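Side-chain contacts in 16S rRNA methyltransferase (Streptomyces sp. DSM 40477, PDB 3MQ2), which methylates the N1 position of adenine 1408 in 16S rRNA, using S-adenosyl-L-methionine as methyl donor, and so confers resistance to kanamycin, neomycin and apramycin: residues 128-131 with 132-136; 147-150 with 151-154; 182-186 with 187-191. One frame throughout, in Å; residues are numbered along the deposited sequence. Where two conformers were deposited one is given.

Contact 1. Residues 128-131 with 132-136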
loop_
_atom_site.group_PDB
_atom_site.type_symbol
_atom_site.label_atom_id
_atom_site.label_comp_id
_atom_site.label_asym_id
_atom_site.label_seq_id
_atom_site.Cartn_x
_atom_site.Cartn_y
_atom_site.Cartn_z
ATOM N N ALA A 128 10.302 -8.403 2.705
ATOM C CA ALA A 128 10.348 -9.600 3.547
ATOM C C ALA A 128 9.031 -10.375 3.580
ATOM O O ALA A 128 9.030 -11.610 3.652
ATOM C CB ALA A 128 10.758 -9.233 4.974
ATOM N N VAL A 129 7.913 -9.655 3.551
ATOM C CA VAL A 129 6.606 -10.303 3.657
ATOM C C VAL A 129 6.104 -10.803 2.308
ATOM O O VAL A 129 5.061 -11.456 2.230
ATOM C CB VAL A 129 5.529 -9.383 4.296
ATOM C CG1 VAL A 129 5.996 -8.886 5.657
ATOM C CG2 VAL A 129 5.185 -8.217 3.377
ATOM N N CYS A 130 6.852 -10.501 1.255
ATOM C CA CYS A 130 6.446 -10.887 -0.095
ATOM C C CYS A 130 7.221 -12.100 -0.560
ATOM O O CYS A 130 8.374 -12.295 -0.181
ATOM C CB CYS A 130 6.733 -9.762 -1.087
ATOM S SG CYS A 130 5.761 -8.279 -0.833
ATOM N N ARG A 131 6.603 -12.904 -1.415
ATOM C CA ARG A 131 7.370 -13.941 -2.093
ATOM C C ARG A 131 8.207 -13.303 -3.192
ATOM O O ARG A 131 7.832 -12.273 -3.758
ATOM C CB ARG A 131 6.452 -15.025 -2.671
ATOM C CG ARG A 131 5.515 -14.535 -3.761
ATOM C CD ARG A 131 4.993 -15.690 -4.627
ATOM N NE ARG A 131 4.111 -15.189 -5.681
ATOM C CZ ARG A 131 2.815 -14.958 -5.503
ATOM N NH1 ARG A 131 2.267 -15.200 -4.319
ATOM N NH2 ARG A 131 2.071 -14.489 -6.500
ATOM N N PRO A 132 9.348 -13.921 -3.512
ATOM C CA PRO A 132 10.071 -13.486 -4.704
ATOM C C PRO A 132 9.132 -13.591 -5.904
ATOM O O PRO A 132 8.418 -14.591 -6.036
ATOM C CB PRO A 132 11.196 -14.520 -4.825
ATOM C CG PRO A 132 11.379 -15.062 -3.438
ATOM C CD PRO A 132 9.997 -15.053 -2.834
ATOM N N GLY A 133 9.115 -12.565 -6.749
ATOM C CA GLY A 133 8.238 -12.536 -7.907
ATOM C C GLY A 133 6.946 -11.771 -7.671
ATOM O O GLY A 133 6.181 -11.533 -8.609
ATOM N N ALA A 134 6.693 -11.386 -6.419
ATOM C CA ALA A 134 5.529 -10.564 -6.094
ATOM C C ALA A 134 5.556 -9.273 -6.901
ATOM O O ALA A 134 6.620 -8.723 -7.157
ATOM C CB ALA A 134 5.523 -10.221 -4.593
ATOM N N SER A 135 4.384 -8.777 -7.280
ATOM C CA SER A 135 4.304 -7.491 -7.966
ATOM C C SER A 135 4.156 -6.379 -6.947
ATOM O O SER A 135 3.661 -6.603 -5.849
ATOM C CB SER A 135 3.116 -7.458 -8.927
ATOM O OG SER A 135 1.888 -7.545 -8.228
ATOM N N PHE A 136 4.583 -5.180 -7.320
ATOM C CA PHE A 136 4.383 -4.014 -6.452
ATOM C C PHE A 136 3.928 -2.801 -7.242
ATOM O O PHE A 136 4.231 -2.664 -8.434
ATOM C CB PHE A 136 5.628 -3.672 -5.622
ATOM C CG PHE A 136 6.770 -3.069 -6.409
ATOM C CD1 PHE A 136 6.783 -1.717 -6.743
ATOM C CD2 PHE A 136 7.858 -3.855 -6.768
ATOM C CE1 PHE A 136 7.860 -1.171 -7.442
ATOM C CE2 PHE A 136 8.927 -3.321 -7.458
ATOM C CZ PHE A 136 8.935 -1.978 -7.798
#
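Cys-130 meets Ala-134 round a tight corner of the chain, CB of Cys-130 lying 3.7 Å from CB of Ala-134. The methylene does the touching; SG points on, anti to the carbonyl carbon of Cys-130 (chi1 -66°), and the residue as a whole packs among Val-99, Leu-102 and Ile-216. Next comes Arg-131, whose carbonyl closes the turn: Ala-134 N gives its hydrogen to Arg-131 O at 3.0 Å, with the donor standing above the carbonyl plane. The methyl of Ala-134 is brought against the same oxygen, CB to Arg-131 O 3.2 Å. The side chain of Arg-131 sets off between its own backbone N and carbonyl carbon and leaves alongside Pro-132, its CG 3.7 Å from Pro-132 O. It then runs extended away from the proline as far as NE, and the guanidinium, with Pro-132 O near its plane at one edge, forms a salt bridge through NH1 to Asp-29. Pro-132 and Gly-133 make the corner. Gly-133 has a positive phi of 97°, where a CB would press on the preceding carbonyl oxygen. Proline followed by glycine at the two central positions is the classic type II beta turn, leading here into strand 134-141 of the methyltransferase's Rossmann-like sheet.

Contact 2. Residues 147-150 with 151-154; sequences PSVP and EVGE
The CG2 methyl of Val-149 packs against the flat face of the Glu-151 carboxylate, 3.4 Å from CD of Glu-151. That fold-back arises because Glu-151 starts out between its backbone N and carbonyl carbon (chi1 61°) and then kinks at chi2, carrying OE1 to within 3.6 Å of Pro-150 CD. The other oxygen, OE2, accepts from Gly-109 N, a residue of the cofactor-binding site, where helix 109-116 begins. Two carbonyls of the turn accept hydrogen bonds from backbone N-H groups: Val-152 N donates to Val-149 O at 3.2 Å, and Gly-153 N to Pro-150 O at 3.1 Å. In each case the donor stands well above the carbonyl plane. Val-149 O has a second donor in a water that also donates to Gly-153 O, 2.7 Å from that water. Another water accepts a hydrogen bond from Ser-148 OG, 2.6 Å away, and donates one to Gly-153 O, which is therefore gripped twice. On the buried flank Val-152 touches Val-149 and packs on Leu-112 and Leu-116. Two successive bonds from residue i+3 to residue i mark a short 3-10 helical segment, here in the loop joining strand 134-141 to helix 160-173.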
loop_
_atom_site.group_PDB
_atom_site.type_symbol
_atom_site.label_atom_id
_atom_site.label_comp_id
_atom_site.label_asym_id
_atom_site.label_seq_id
_atom_site.Cartn_x
_atom_site.Cartn_y
_atom_site.Cartn_z
ATOM N N PRO A 147 5.005 22.306 -2.098
ATOM C CA PRO A 147 6.469 22.262 -2.070
ATOM C C PRO A 147 6.993 21.082 -1.248
ATOM O O PRO A 147 6.221 20.348 -0.629
ATOM C CB PRO A 147 6.816 23.569 -1.365
ATOM C CG PRO A 147 5.735 23.673 -0.329
ATOM C CD PRO A 147 4.474 23.141 -1.003
ATOM N N SER A 148 8.310 20.903 -1.244
ATOM C CA SER A 148 8.912 19.769 -0.543
ATOM C C SER A 148 8.509 19.703 0.932
ATOM O O SER A 148 8.655 20.678 1.675
ATOM C CB SER A 148 10.435 19.810 -0.673
ATOM O OG SER A 148 10.846 19.601 -2.011
ATOM N N VAL A 149 8.006 18.543 1.346
ATOM C CA VAL A 149 7.676 18.290 2.749
ATOM C C VAL A 149 8.946 17.818 3.465
ATOM O O VAL A 149 9.903 17.386 2.820
ATOM C CB VAL A 149 6.565 17.229 2.873
ATOM C CG1 VAL A 149 5.280 17.734 2.222
ATOM C CG2 VAL A 149 7.004 15.925 2.213
ATOM N N PRO A 150 8.964 17.905 4.802
ATOM C CA PRO A 150 10.195 17.565 5.522
ATOM C C PRO A 150 10.729 16.173 5.176
ATOM O O PRO A 150 11.946 16.002 5.051
ATOM C CB PRO A 150 9.762 17.616 6.991
ATOM C CG PRO A 150 8.654 18.622 7.008
ATOM C CD PRO A 150 7.910 18.396 5.707
ATOM N N GLU A 151 9.844 15.196 5.013
ATOM C CA GLU A 151 10.290 13.809 4.883
ATOM C C GLU A 151 10.935 13.456 3.540
ATOM O O GLU A 151 11.554 12.397 3.424
ATOM C CB GLU A 151 9.184 12.800 5.243
ATOM C CG GLU A 151 7.926 12.857 4.381
ATOM C CD GLU A 151 6.867 13.819 4.924
ATOM O OE1 GLU A 151 7.237 14.847 5.538
ATOM O OE2 GLU A 151 5.658 13.548 4.725
ATOM N N VAL A 152 10.804 14.322 2.534
ATOM C CA VAL A 152 11.505 14.083 1.266
ATOM C C VAL A 152 12.871 14.755 1.229
ATOM O O VAL A 152 13.628 14.583 0.274
ATOM C CB VAL A 152 10.695 14.497 0.011
ATOM C CG1 VAL A 152 9.363 13.766 -0.024
ATOM C CG2 VAL A 152 10.518 16.031 -0.067
ATOM N N GLY A 153 13.180 15.525 2.267
ATOM C CA GLY A 153 14.484 16.155 2.372
ATOM C C GLY A 153 14.849 16.935 1.128
ATOM O O GLY A 153 14.061 17.751 0.650
ATOM N N GLU A 154 16.049 16.693 0.603
ATOM C CA GLU A 154 16.506 17.391 -0.599
ATOM C C GLU A 154 16.265 16.593 -1.881
ATOM O O GLU A 154 16.787 16.945 -2.940
ATOM C CB GLU A 154 17.992 17.748 -0.491
ATOM C CG GLU A 154 18.318 18.784 0.572
ATOM C CD GLU A 154 19.772 19.221 0.526
ATOM O OE1 GLU A 154 20.159 20.100 1.324
ATOM O OE2 GLU A 154 20.526 18.683 -0.312
HETATM O O HOH W 1 13.175 18.408 -2.016
HETATM O O HOH W 2 12.232 18.840 2.366
#

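Contact 3. Residues 182-186 with 187-191; sequences RYLEP and EEVAG
Glu-188 reaches back over the first turn of its helix to Glu-185, the residue just ahead of it, and OE2 of Glu-188 accepts a hydrogen from Glu-185 N at 2.8 Å. The lone pair used is the anti one, turned away from the other carboxylate oxygen. Glu-188 gets there with CG beside its backbone N (chi1 -70°) and an extended chain beyond, crossing Leu-184 at about a right angle and laying OE2 3.4 Å from Leu-184 CA. The inner face is the tight part. Val-189 turns CG2 inward to lie 3.9 Å from Leu-184 CB, and both residues press on Val-209 of the neighbouring strand 209-216. Glu-185 O, close to CG2 of the same valine, receives Val-189 N at 3.0 Å in a nearly straight bond and, more weakly, Glu-188 N.

Glu-185 thus occupies the N-cap, Pro-186 the first turn, and the third residue after the cap returns its carboxylate to the cap's backbone N. This is the side-chain-to-backbone half of a capping box, set where edge strand 176-184 gives way to helix 186-191; the axes of residues 182-184 and 187-191 lie at 77° to one another. The acidic residues here may also gain from the positive end of the helix dipole.

The outer side is looser and wetter. Glu-187 bends at chi2 so that OE1 passes Pro-186 and comes within 3.8 Å of Glu-185 CB. The two like-charged oxygens, Glu-185 OE1 and Glu-187 OE1, stay 4.4 Å apart, and a single water donates to both, probably easing their repulsion. Glu-185 OE1 has a further partner in the salt bridge to Arg-206, which probably offsets part of the charge.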
loop_
_atom_site.group_PDB
_atom_site.type_symbol
_atom_site.label_atom_id
_atom_site.label_comp_id
_atom_site.label_asym_id
_atom_site.label_seq_id
_atom_site.Cartn_x
_atom_site.Cartn_y
_atom_site.Cartn_z
ATOM N N ARG A 182 5.674 5.716 -14.474
ATOM C CA ARG A 182 4.852 6.571 -15.329
ATOM C C ARG A 182 3.876 7.435 -14.541
ATOM O O ARG A 182 3.449 7.073 -13.454
ATOM C CB ARG A 182 4.089 5.716 -16.342
ATOM C CG ARG A 182 3.127 4.722 -15.715
ATOM C CD ARG A 182 2.404 3.906 -16.784
ATOM N NE ARG A 182 3.328 3.086 -17.556
ATOM C CZ ARG A 182 3.387 3.064 -18.885
ATOM N NH1 ARG A 182 2.569 3.818 -19.607
ATOM N NH2 ARG A 182 4.265 2.281 -19.496
ATOM N N TYR A 183 3.527 8.581 -15.112
ATOM C CA TYR A 183 2.517 9.431 -14.519
ATOM C C TYR A 183 1.150 8.776 -14.681
ATOM O O TYR A 183 0.874 8.120 -15.700
ATOM C CB TYR A 183 2.495 10.787 -15.215
ATOM C CG TYR A 183 3.675 11.685 -14.941
ATOM C CD1 TYR A 183 4.016 12.055 -13.645
ATOM C CD2 TYR A 183 4.427 12.198 -15.991
ATOM C CE1 TYR A 183 5.090 12.899 -13.403
ATOM C CE2 TYR A 183 5.495 13.045 -15.760
ATOM C CZ TYR A 183 5.821 13.398 -14.467
ATOM O OH TYR A 183 6.882 14.239 -14.240
ATOM N N LEU A 184 0.303 8.938 -13.668
ATOM C CA LEU A 184 -1.081 8.496 -13.742
ATOM C C LEU A 184 -1.975 9.704 -13.958
ATOM O O LEU A 184 -1.823 10.722 -13.274
ATOM C CB LEU A 184 -1.504 7.802 -12.444
ATOM C CG LEU A 184 -0.855 6.467 -12.097
ATOM C CD1 LEU A 184 -1.621 5.881 -10.927
ATOM C CD2 LEU A 184 -0.869 5.524 -13.291
ATOM N N GLU A 185 -2.900 9.597 -14.909
ATOM C CA GLU A 185 -3.924 10.630 -15.082
ATOM C C GLU A 185 -4.792 10.680 -13.835
ATOM O O GLU A 185 -4.926 9.678 -13.133
ATOM C CB GLU A 185 -4.822 10.285 -16.265
ATOM C CG GLU A 185 -4.103 10.203 -17.574
ATOM C CD GLU A 185 -3.859 11.568 -18.182
ATOM O OE1 GLU A 185 -4.305 12.574 -17.596
ATOM O OE2 GLU A 185 -3.222 11.625 -19.252
ATOM N N PRO A 186 -5.383 11.847 -13.548
ATOM C CA PRO A 186 -6.265 11.982 -12.383
ATOM C C PRO A 186 -7.378 10.939 -12.391
ATOM O O PRO A 186 -7.772 10.464 -11.321
ATOM C CB PRO A 186 -6.849 13.390 -12.560
ATOM C CG PRO A 186 -5.758 14.130 -13.246
ATOM C CD PRO A 186 -5.154 13.140 -14.215
ATOM N N GLU A 187 -7.877 10.589 -13.574
ATOM C CA GLU A 187 -8.907 9.560 -13.671
ATOM C C GLU A 187 -8.385 8.177 -13.271
ATOM O O GLU A 187 -9.134 7.362 -12.724
ATOM C CB GLU A 187 -9.541 9.539 -15.069
ATOM C CG GLU A 187 -10.352 10.784 -15.385
ATOM C CD GLU A 187 -9.480 11.995 -15.685
ATOM O OE1 GLU A 187 -8.298 11.806 -16.048
ATOM O OE2 GLU A 187 -9.981 13.135 -15.565
ATOM N N GLU A 188 -7.103 7.923 -13.529
ATOM C CA GLU A 188 -6.481 6.648 -13.160
ATOM C C GLU A 188 -6.271 6.571 -11.653
ATOM O O GLU A 188 -6.484 5.526 -11.031
ATOM C CB GLU A 188 -5.158 6.443 -13.915
ATOM C CG GLU A 188 -5.351 6.190 -15.411
ATOM C CD GLU A 188 -4.048 6.111 -16.191
ATOM O OE1 GLU A 188 -3.906 5.183 -17.017
ATOM O OE2 GLU A 188 -3.175 6.984 -16.006
ATOM N N VAL A 189 -5.852 7.688 -11.075
ATOM C CA VAL A 189 -5.746 7.815 -9.619
ATOM C C VAL A 189 -7.108 7.565 -8.982
ATOM O O VAL A 189 -7.220 6.864 -7.966
ATOM C CB VAL A 189 -5.217 9.204 -9.230
ATOM C CG1 VAL A 189 -5.165 9.360 -7.703
ATOM C CG2 VAL A 189 -3.828 9.393 -9.805
ATOM N N ALA A 190 -8.149 8.117 -9.596
ATOM C CA ALA A 190 -9.503 7.962 -9.077
ATOM C C ALA A 190 -9.942 6.499 -9.077
ATOM O O ALA A 190 -10.684 6.064 -8.191
ATOM C CB ALA A 190 -10.490 8.827 -9.870
ATOM N N GLY A 191 -9.480 5.741 -10.070
ATOM C CA GLY A 191 -9.811 4.331 -10.175
ATOM C C GLY A 191 -9.236 3.503 -9.040
ATOM O O GLY A 191 -9.732 2.417 -8.737
HETATM O O HOH W 3 -6.885 13.676 -17.407
#

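In the fold
The three contacts follow one another along the chain without interleaving: residues 128-136, then 147-154, then 182-191. Contacts 1 and 3 share the seven-stranded mixed sheet, the first where strand 134-141 begins and the second where edge strand 176-184 ends; strand 209-216 runs between those two strands and is touched by both. Their centres are 24 Å apart. Contact 2 belongs to the loop leaving strand 134-141, its centre 28 Å from that of contact 1 and 23 Å from that of contact 3. No pair touches. Contacts 2 and 3 each come within about 8 Å of bound S-adenosyl-L-homocysteine, measured from a side chain, so both lie close to the cofactor site, probably in its second shell.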